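PDB 4KD5: ABC-type transport system, molybdenum-specific extracellular solute-binding protein from Clostridium difficile, which probably binds molybdate or tungstate outside the membrane and hands the oxyanion to an ABC transporter for uptake. Local coordinates for residues 6-11 and 34-39; 56-61 and 196-201; 111-116 and 162-167. All blocks are in the same frame, centred on the assembly; numbering follows the deposited sequence. Where two conformers were deposited one is given.

Overall arrangement
From the N terminus the chain first closes interaction 1, in which strand 6-13 and strand 34-41 pair directly, with helix 17-28 as the connection. Interaction 2 opens next, at strand 58-60, and closes only with strand 193-198, 135 residues on. Interaction 3 is nested inside that long loop, joining strand 113-116 to strand 164-168 on the other side of the chain's centre, its own centre about 36 Å from that of interaction 2. Interactions 1 and 2 touch, since strands 6-13 and 58-60 are sheet neighbours. Thus 6-11, 34-39, 56-61 and 196-201 build one lobe, while 111-116 and 162-167 build the other, as expected of a two-lobed binding protein.

Interaction 1. Residues 6-11 and 34-39; sequences VELNIS and VKLTVN
Strands 6-13 and 34-41, joined through helix 17-28, form a beta-alpha-beta unit, and this contact is the parallel pairing that closes it. The register is exact from Val6 opposite Val34 to Ser11 opposite Asn39, and the strand axes make an angle of 25°. Five backbone hydrogen bonds zip the pair together. Val6 O, Leu8 O and Ile10 O accept from Lys35 N, Thr37 N and Asn39 N, while Leu8 N and Ile10 N donate back to Lys35 O and Thr37 O. The bond from Ile10 N differs from the others in approaching Thr37 O at a tilt of 32° from the carbonyl plane.

The two faces have different characters. On the apolar one, Leu36 CD2 is the methyl the two strands share: it lies 3.6 Å from Ile10 CD1 and 3.9 Å from Leu8 CB. Leu8 and Leu36 run side by side in the same direction, whereas Leu8 CD1 crosses to meet Val34 CG1 at 4.0 Å. The polar face carries Glu7 and Lys35, whose extended chains rest against each other, Glu7 CG being 3.7 Å from Lys35 CD. Their charged ends make a long salt bridge, with Glu7 OE2 3.8 Å from Lys35 NZ. Further along, the CG of Asn9 sits beside its backbone N (chi1 -78°), which lays the amide alongside Thr37 with Asn9 OD1 3.7 Å from Thr37 CB.

Helices cover the apolar face: Ala207 and Phe211 of helix 205-215 pack on Leu8, and Phe211 also reaches Leu36, while Glu24 and Tyr27 of helix 17-28 lie against the 34-39 side. At its other edge, residues 6-11 pair with strand 58-60, through backbone bonds involving Asn9 and Ser11.

Interaction 2. Residues 56-61 and 196-201; sequences CDLFIS and VSVIKA. With FMT (formic acid), chain H.
Ile199 presses its branched side chain against Cys56, Asp57 and Phe59. Its CB sits 3.2 Å from Cys56 O, and Ile199 CG1 is 3.6 Å from both Cys56 O and Asp57 O. CG1 lies beside the backbone N, and the bend at chi2 (-58°) carries Ile199 CD1 to Phe59 CB, 3.7 Å away. The other branch, CG2, faces a formic acid molecule, probably from the crystallisation liquor, whose O1 accepts a hydrogen bond from Ala201 N. The backbone of Ile199 is also engaged: its N-H points almost straight at Asp57 O, 2.9 Å from Ile199 N, although the donor stands above the carbonyl plane.

Next along, Phe59 and Ser197 form a hydrogen-bonded pair, each backbone N giving to the other's O. On the face opposite to Phe59, Leu58 divides its methyls between two valines, CD2 lying 3.7 Å from Val196 CG2 and CD1 the same 3.7 Å from Val198 CG2. Ile60 runs beside Val196. Helix 205-215 covers this face, and helices 43-52 and 65-72 enclose Phe59 on the other.

Asp57 turns away from this partner strand, and its OD2 accepts from Asn9 N of strand 6-13. An antiparallel return strand added beside a parallel set, with helices on both faces, is characteristic of the alpha/beta lobes of periplasmic-binding-protein-like folds.

Interaction 3. Residues 111-116 and 162-167; sequences KKIAVG and ADVGFV
This is a parallel strand pairing in the buried sheet of the second lobe, where strand 113-116 lies between strands 144-147 and 164-168. The regular part of the ladder is short. Ala114 N donates to Val164 O at 2.9 Å in a nearly straight bond (176°), though tilted out of the carbonyl plane, and Phe166 N donates in turn to Ala114 O, also at 2.9 Å. Ala114 is thereby gripped through both its backbone N and O. Ahead of the strands, Lys112 O receives two weak bonds, from Asp163 N and from Val164 N, which carry the pairing into the loop.

Apolar side chains meet along the pair. Ile113 and Val164 lie side by side, Ile113 CG1 being 3.7 Å from Val164 CG2. Ile113 CG2 then reaches the edge of the Phe166 ring, 4.0 Å from its CE2. Val115 brings CG1 obliquely to the same ring, 3.7 Å from Phe166 CD2, a position it gains because CG1 is anti to the carbonyl carbon (chi1 -62°). Ala114, on the face opposite Ile113, meets the methyl of Ala162 from the loop, CB to CB at 3.7 Å, with Val153 and Trp156 of helix 150-159 packed over Ala114.

Helix 122-133 contributes Ala127 and Leu131 to the surroundings of Phe166, while Leu89 of strand 82-94 also touches the Phe166 side chain. That side chain lies about 6 Å from that of Ala123, a predicted molybdate-binding residue. Parallel strands within a mixed sheet, with helices packed on them and predicted ligand residues close by, are consistent with the alpha-beta-alpha lobe of a ModA-type solute-binding protein.

Interaction 1. Residues 6-11 and 34-39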
loop_
_atom_site.group_PDB
_atom_site.type_symbol
_atom_site.label_atom_id
_atom_site.label_comp_id
_atom_site.label_asym_id
_atom_site.label_seq_id
_atom_site.Cartn_x
_atom_site.Cartn_y
_atom_site.Cartn_z
ATOM N N VAL A 6 -6.934 -7.667 6.699
ATOM C CA VAL A 6 -6.612 -6.429 7.402
ATOM C C VAL A 6 -7.813 -5.916 8.189
ATOM O O VAL A 6 -8.938 -5.920 7.687
ATOM C CB VAL A 6 -6.141 -5.335 6.422
ATOM C CG1 VAL A 6 -5.909 -4.031 7.152
ATOM C CG2 VAL A 6 -4.866 -5.763 5.726
ATOM N N GLU A 7 -7.571 -5.485 9.424
ATOM C CA GLU A 7 -8.619 -4.891 10.243
ATOM C C GLU A 7 -8.316 -3.418 10.495
ATOM O O GLU A 7 -7.368 -3.086 11.211
ATOM C CB GLU A 7 -8.760 -5.650 11.565
ATOM C CG GLU A 7 -9.110 -7.122 11.388
ATOM C CD GLU A 7 -9.043 -7.909 12.683
ATOM O OE1 GLU A 7 -8.586 -7.352 13.702
ATOM O OE2 GLU A 7 -9.448 -9.090 12.679
ATOM N N LEU A 8 -9.119 -2.542 9.897
ATOM C CA LEU A 8 -8.946 -1.101 10.067
ATOM C C LEU A 8 -9.870 -0.562 11.157
ATOM O O LEU A 8 -11.065 -0.880 11.189
ATOM C CB LEU A 8 -9.209 -0.357 8.754
ATOM C CG LEU A 8 -8.255 -0.578 7.584
ATOM C CD1 LEU A 8 -8.697 0.234 6.374
ATOM C CD2 LEU A 8 -6.839 -0.210 7.966
ATOM N N ASN A 9 -9.314 0.241 12.057
ATOM C CA ASN A 9 -10.120 0.932 13.051
ATOM C C ASN A 9 -10.454 2.336 12.576
ATOM O O ASN A 9 -9.560 3.166 12.388
ATOM C CB ASN A 9 -9.384 0.987 14.393
ATOM C CG ASN A 9 -9.441 -0.325 15.142
ATOM O OD1 ASN A 9 -10.521 -0.857 15.405
ATOM N ND2 ASN A 9 -8.276 -0.865 15.479
ATOM N N ILE A 10 -11.739 2.600 12.367
ATOM C CA ILE A 10 -12.173 3.936 11.973
ATOM C C ILE A 10 -12.963 4.606 13.097
ATOM O O ILE A 10 -13.916 4.032 13.626
ATOM C CB ILE A 10 -13.014 3.920 10.678
ATOM C CG1 ILE A 10 -12.141 3.585 9.472
ATOM C CG2 ILE A 10 -13.668 5.270 10.442
ATOM C CD1 ILE A 10 -11.916 2.117 9.259
ATOM N N SER A 11 -12.552 5.814 13.469
ATOM C CA SER A 11 -13.319 6.627 14.408
ATOM C C SER A 11 -13.966 7.776 13.642
ATOM O O SER A 11 -13.287 8.492 12.905
ATOM C CB SER A 11 -12.424 7.163 15.521
ATOM O OG SER A 11 -11.285 7.808 14.996
ATOM N N VAL A 34 -10.613 -6.616 3.747
ATOM C CA VAL A 34 -10.631 -5.628 4.822
ATOM C C VAL A 34 -11.860 -5.775 5.710
ATOM O O VAL A 34 -12.989 -5.827 5.217
ATOM C CB VAL A 34 -10.551 -4.191 4.274
ATOM C CG1 VAL A 34 -10.598 -3.179 5.411
ATOM C CG2 VAL A 34 -9.280 -4.010 3.476
ATOM N N LYS A 35 -11.625 -5.860 7.017
ATOM C CA LYS A 35 -12.696 -5.819 8.003
ATOM C C LYS A 35 -12.656 -4.454 8.672
ATOM O O LYS A 35 -11.618 -4.050 9.199
ATOM C CB LYS A 35 -12.493 -6.904 9.058
ATOM C CG LYS A 35 -12.260 -8.299 8.496
ATOM C CD LYS A 35 -11.544 -9.176 9.515
ATOM C CE LYS A 35 -11.501 -10.637 9.087
ATOM N NZ LYS A 35 -10.790 -11.480 10.095
ATOM N N LEU A 36 -13.778 -3.744 8.658
ATOM C CA LEU A 36 -13.836 -2.410 9.249
ATOM C C LEU A 36 -14.494 -2.440 10.628
ATOM O O LEU A 36 -15.556 -3.043 10.804
ATOM C CB LEU A 36 -14.594 -1.448 8.329
ATOM C CG LEU A 36 -14.048 -1.210 6.921
ATOM C CD1 LEU A 36 -15.002 -0.349 6.108
ATOM C CD2 LEU A 36 -12.684 -0.552 6.976
ATOM N N THR A 37 -13.862 -1.796 11.605
ATOM C CA THR A 37 -14.467 -1.634 12.925
ATOM C C THR A 37 -14.666 -0.142 13.195
ATOM O O THR A 37 -13.700 0.592 13.420
ATOM C CB THR A 37 -13.606 -2.269 14.032
ATOM O OG1 THR A 37 -13.612 -3.694 13.882
ATOM C CG2 THR A 37 -14.154 -1.920 15.406
ATOM N N VAL A 38 -15.919 0.306 13.164
ATOM C CA VAL A 38 -16.210 1.732 13.279
ATOM C C VAL A 38 -16.667 2.131 14.681
ATOM O O VAL A 38 -17.698 1.665 15.171
ATOM C CB VAL A 38 -17.261 2.188 12.248
ATOM C CG1 VAL A 38 -17.386 3.693 12.270
ATOM C CG2 VAL A 38 -16.867 1.744 10.858
ATOM N N ASN A 39 -15.889 3.001 15.316
ATOM C CA ASN A 39 -16.231 3.538 16.624
ATOM C C ASN A 39 -16.748 4.970 16.491
ATOM O O ASN A 39 -16.159 5.784 15.776
ATOM C CB ASN A 39 -15.010 3.492 17.543
ATOM C CG ASN A 39 -15.291 4.051 18.923
ATOM O OD1 ASN A 39 -15.931 3.402 19.754
ATOM N ND2 ASN A 39 -14.790 5.253 19.185
#

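Interaction 2. Residues 56-61 and 196-201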
loop_
_atom_site.group_PDB
_atom_site.type_symbol
_atom_site.label_atom_id
_atom_site.label_comp_id
_atom_site.label_asym_id
_atom_site.label_seq_id
_atom_site.Cartn_x
_atom_site.Cartn_y
_atom_site.Cartn_z
ATOM N N CYS A 56 -5.979 3.742 16.359
ATOM C CA CYS A 56 -6.944 4.102 15.330
ATOM C C CYS A 56 -6.233 4.220 13.991
ATOM O O CYS A 56 -5.078 4.629 13.931
ATOM C CB CYS A 56 -7.637 5.414 15.690
ATOM S SG CYS A 56 -8.655 5.319 17.175
ATOM N N ASP A 57 -6.922 3.850 12.919
ATOM C CA ASP A 57 -6.327 3.873 11.586
ATOM C C ASP A 57 -6.770 5.061 10.744
ATOM O O ASP A 57 -5.952 5.702 10.091
ATOM C CB ASP A 57 -6.630 2.568 10.839
ATOM C CG ASP A 57 -6.041 1.357 11.521
ATOM O OD1 ASP A 57 -4.801 1.273 11.607
ATOM O OD2 ASP A 57 -6.820 0.494 11.967
ATOM N N LEU A 58 -8.067 5.343 10.764
ATOM C CA LEU A 58 -8.622 6.478 10.036
ATOM C C LEU A 58 -9.533 7.278 10.969
ATOM O O LEU A 58 -10.192 6.704 11.842
ATOM C CB LEU A 58 -9.406 5.997 8.812
ATOM C CG LEU A 58 -9.715 7.016 7.712
ATOM C CD1 LEU A 58 -8.554 7.139 6.744
ATOM C CD2 LEU A 58 -10.970 6.618 6.959
ATOM N N PHE A 59 -9.559 8.596 10.797
ATOM C CA PHE A 59 -10.402 9.456 11.622
ATOM C C PHE A 59 -11.211 10.410 10.744
ATOM O O PHE A 59 -10.653 11.112 9.897
ATOM C CB PHE A 59 -9.537 10.223 12.626
ATOM C CG PHE A 59 -10.299 11.206 13.470
ATOM C CD1 PHE A 59 -11.555 10.897 13.970
ATOM C CD2 PHE A 59 -9.736 12.428 13.796
ATOM C CE1 PHE A 59 -12.242 11.801 14.756
ATOM C CE2 PHE A 59 -10.414 13.336 14.581
ATOM C CZ PHE A 59 -11.671 13.024 15.063
ATOM N N ILE A 60 -12.528 10.412 10.937
ATOM C CA ILE A 60 -13.416 11.338 10.243
ATOM C C ILE A 60 -14.022 12.292 11.266
ATOM O O ILE A 60 -14.714 11.862 12.195
ATOM C CB ILE A 60 -14.544 10.597 9.514
ATOM C CG1 ILE A 60 -13.997 9.377 8.775
ATOM C CG2 ILE A 60 -15.258 11.530 8.552
ATOM C CD1 ILE A 60 -15.062 8.553 8.069
ATOM N N SER A 61 -13.774 13.587 11.096
ATOM C CA SER A 61 -14.172 14.569 12.099
ATOM C C SER A 61 -15.383 15.396 11.683
ATOM O O SER A 61 -15.758 15.416 10.514
ATOM C CB SER A 61 -13.002 15.497 12.407
ATOM O OG SER A 61 -13.030 15.882 13.759
ATOM N N VAL A 196 -11.247 14.101 6.773
ATOM C CA VAL A 196 -10.785 12.743 7.026
ATOM C C VAL A 196 -9.256 12.747 7.029
ATOM O O VAL A 196 -8.635 13.568 6.354
ATOM C CB VAL A 196 -11.332 11.754 5.956
ATOM C CG1 VAL A 196 -10.796 12.094 4.576
ATOM C CG2 VAL A 196 -10.991 10.309 6.307
ATOM N N SER A 197 -8.647 11.854 7.802
ATOM C CA SER A 197 -7.193 11.700 7.771
ATOM C C SER A 197 -6.762 10.306 8.212
ATOM O O SER A 197 -7.408 9.695 9.063
ATOM C CB SER A 197 -6.521 12.751 8.656
ATOM O OG SER A 197 -5.112 12.638 8.579
ATOM N N VAL A 198 -5.673 9.804 7.636
ATOM C CA VAL A 198 -5.068 8.566 8.117
ATOM C C VAL A 198 -4.240 8.895 9.358
ATOM O O VAL A 198 -3.547 9.915 9.391
ATOM C CB VAL A 198 -4.178 7.910 7.046
ATOM C CG1 VAL A 198 -3.472 6.684 7.604
ATOM C CG2 VAL A 198 -5.004 7.517 5.840
ATOM N N ILE A 199 -4.321 8.046 10.378
ATOM C CA ILE A 199 -3.586 8.268 11.619
ATOM C C ILE A 199 -2.128 7.814 11.476
ATOM O O ILE A 199 -1.859 6.761 10.900
ATOM C CB ILE A 199 -4.270 7.541 12.787
ATOM C CG1 ILE A 199 -5.731 7.974 12.892
ATOM C CG2 ILE A 199 -3.559 7.813 14.093
ATOM C CD1 ILE A 199 -5.909 9.467 13.076
ATOM N N LYS A 200 -1.196 8.611 11.998
ATOM C CA LYS A 200 0.240 8.355 11.847
ATOM C C LYS A 200 0.685 7.051 12.506
ATOM O O LYS A 200 1.471 6.293 11.938
ATOM C CB LYS A 200 1.033 9.530 12.425
ATOM C CG LYS A 200 2.531 9.462 12.199
ATOM C CD LYS A 200 2.877 9.694 10.742
ATOM C CE LYS A 200 4.071 10.627 10.612
ATOM N NZ LYS A 200 3.861 11.901 11.356
ATOM N N ALA A 201 0.167 6.788 13.700
ATOM C CA ALA A 201 0.565 5.606 14.466
ATOM C C ALA A 201 -0.019 4.306 13.925
ATOM O O ALA A 201 0.331 3.224 14.396
ATOM C CB ALA A 201 0.200 5.771 15.921
HETATM C C FMT H . -1.296 8.964 16.364
HETATM O O1 FMT H . -0.514 8.841 15.419
HETATM O O2 FMT H . -1.348 8.216 17.341
#

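Interaction 3. Residues 111-116 and 162-167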
loop_
_atom_site.group_PDB
_atom_site.type_symbol
_atom_site.label_atom_id
_atom_site.label_comp_id
_atom_site.label_asym_id
_atom_site.label_seq_id
_atom_site.Cartn_x
_atom_site.Cartn_y
_atom_site.Cartn_z
ATOM N N LYS A 111 -44.266 32.916 12.176
ATOM C CA LYS A 111 -44.301 33.570 13.473
ATOM C C LYS A 111 -43.209 33.008 14.370
ATOM O O LYS A 111 -42.659 33.711 15.207
ATOM C CB LYS A 111 -45.681 33.394 14.115
ATOM C CG LYS A 111 -46.818 34.021 13.314
ATOM C CD LYS A 111 -48.187 33.703 13.902
ATOM C CE LYS A 111 -49.290 34.512 13.225
ATOM N NZ LYS A 111 -49.306 34.347 11.747
ATOM N N LYS A 112 -42.892 31.734 14.179
ATOM C CA LYS A 112 -41.922 31.060 15.031
ATOM C C LYS A 112 -40.858 30.322 14.216
ATOM O O LYS A 112 -41.160 29.362 13.497
ATOM C CB LYS A 112 -42.645 30.126 16.013
ATOM C CG LYS A 112 -43.686 30.854 16.864
ATOM C CD LYS A 112 -44.412 29.935 17.823
ATOM C CE LYS A 112 -43.453 29.382 18.840
ATOM N NZ LYS A 112 -44.087 28.364 19.717
ATOM N N ILE A 113 -39.620 30.802 14.325
ATOM C CA ILE A 113 -38.476 30.211 13.636
ATOM C C ILE A 113 -37.652 29.367 14.610
ATOM O O ILE A 113 -37.072 29.891 15.562
ATOM C CB ILE A 113 -37.579 31.301 13.012
ATOM C CG1 ILE A 113 -38.371 32.123 11.994
ATOM C CG2 ILE A 113 -36.351 30.692 12.355
ATOM C CD1 ILE A 113 -37.599 33.273 11.382
ATOM N N ALA A 114 -37.597 28.060 14.370
ATOM C CA ALA A 114 -36.854 27.156 15.250
ATOM C C ALA A 114 -35.388 27.058 14.840
ATOM O O ALA A 114 -35.080 26.754 13.686
ATOM C CB ALA A 114 -37.483 25.781 15.258
ATOM N N VAL A 115 -34.488 27.306 15.790
ATOM C CA VAL A 115 -33.050 27.130 15.565
ATOM C C VAL A 115 -32.407 26.463 16.775
ATOM O O VAL A 115 -32.966 26.487 17.873
ATOM C CB VAL A 115 -32.322 28.475 15.313
ATOM C CG1 VAL A 115 -32.832 29.163 14.058
ATOM C CG2 VAL A 115 -32.463 29.385 16.523
ATOM N N GLY A 116 -31.229 25.878 16.582
ATOM C CA GLY A 116 -30.487 25.329 17.703
ATOM C C GLY A 116 -29.859 26.441 18.526
ATOM O O GLY A 116 -29.621 27.538 18.005
ATOM N N ALA A 162 -43.420 25.420 15.588
ATOM C CA ALA A 162 -42.641 26.411 14.857
ATOM C C ALA A 162 -43.032 26.332 13.391
ATOM O O ALA A 162 -43.201 25.236 12.852
ATOM C CB ALA A 162 -41.162 26.158 15.023
ATOM N N ASP A 163 -43.168 27.487 12.747
ATOM C CA ASP A 163 -43.544 27.530 11.340
ATOM C C ASP A 163 -42.418 27.006 10.458
ATOM O O ASP A 163 -42.644 26.193 9.561
ATOM C CB ASP A 163 -43.918 28.955 10.935
ATOM C CG ASP A 163 -45.016 29.538 11.804
ATOM O OD1 ASP A 163 -45.946 28.791 12.173
ATOM O OD2 ASP A 163 -44.946 30.743 12.124
ATOM N N VAL A 164 -41.204 27.483 10.715
ATOM C CA VAL A 164 -40.029 27.018 9.984
ATOM C C VAL A 164 -38.889 26.651 10.929
ATOM O O VAL A 164 -38.969 26.889 12.136
ATOM C CB VAL A 164 -39.516 28.060 8.974
ATOM C CG1 VAL A 164 -40.611 28.452 8.019
ATOM C CG2 VAL A 164 -39.000 29.288 9.706
ATOM N N GLY A 165 -37.826 26.080 10.369
ATOM C CA GLY A 165 -36.665 25.699 11.154
ATOM C C GLY A 165 -35.370 25.705 10.363
ATOM O O GLY A 165 -35.381 25.690 9.130
ATOM N N PHE A 166 -34.249 25.740 11.079
ATOM C CA PHE A 166 -32.934 25.643 10.452
ATOM C C PHE A 166 -32.248 24.354 10.883
ATOM O O PHE A 166 -32.159 24.052 12.075
ATOM C CB PHE A 166 -32.069 26.858 10.792
ATOM C CG PHE A 166 -32.358 28.060 9.942
ATOM C CD1 PHE A 166 -31.759 28.200 8.701
ATOM C CD2 PHE A 166 -33.232 29.044 10.376
ATOM C CE1 PHE A 166 -32.021 29.304 7.907
ATOM C CE2 PHE A 166 -33.499 30.151 9.585
ATOM C CZ PHE A 166 -32.892 30.280 8.351
ATOM N N VAL A 167 -31.764 23.598 9.906
ATOM C CA VAL A 167 -31.311 22.239 10.159
ATOM C C VAL A 167 -30.337 21.803 9.058
ATOM O O VAL A 167 -30.298 22.422 8.000
ATOM C CB VAL A 167 -32.541 21.307 10.261
ATOM C CG1 VAL A 167 -32.696 20.467 9.012
ATOM C CG2 VAL A 167 -32.462 20.434 11.491
#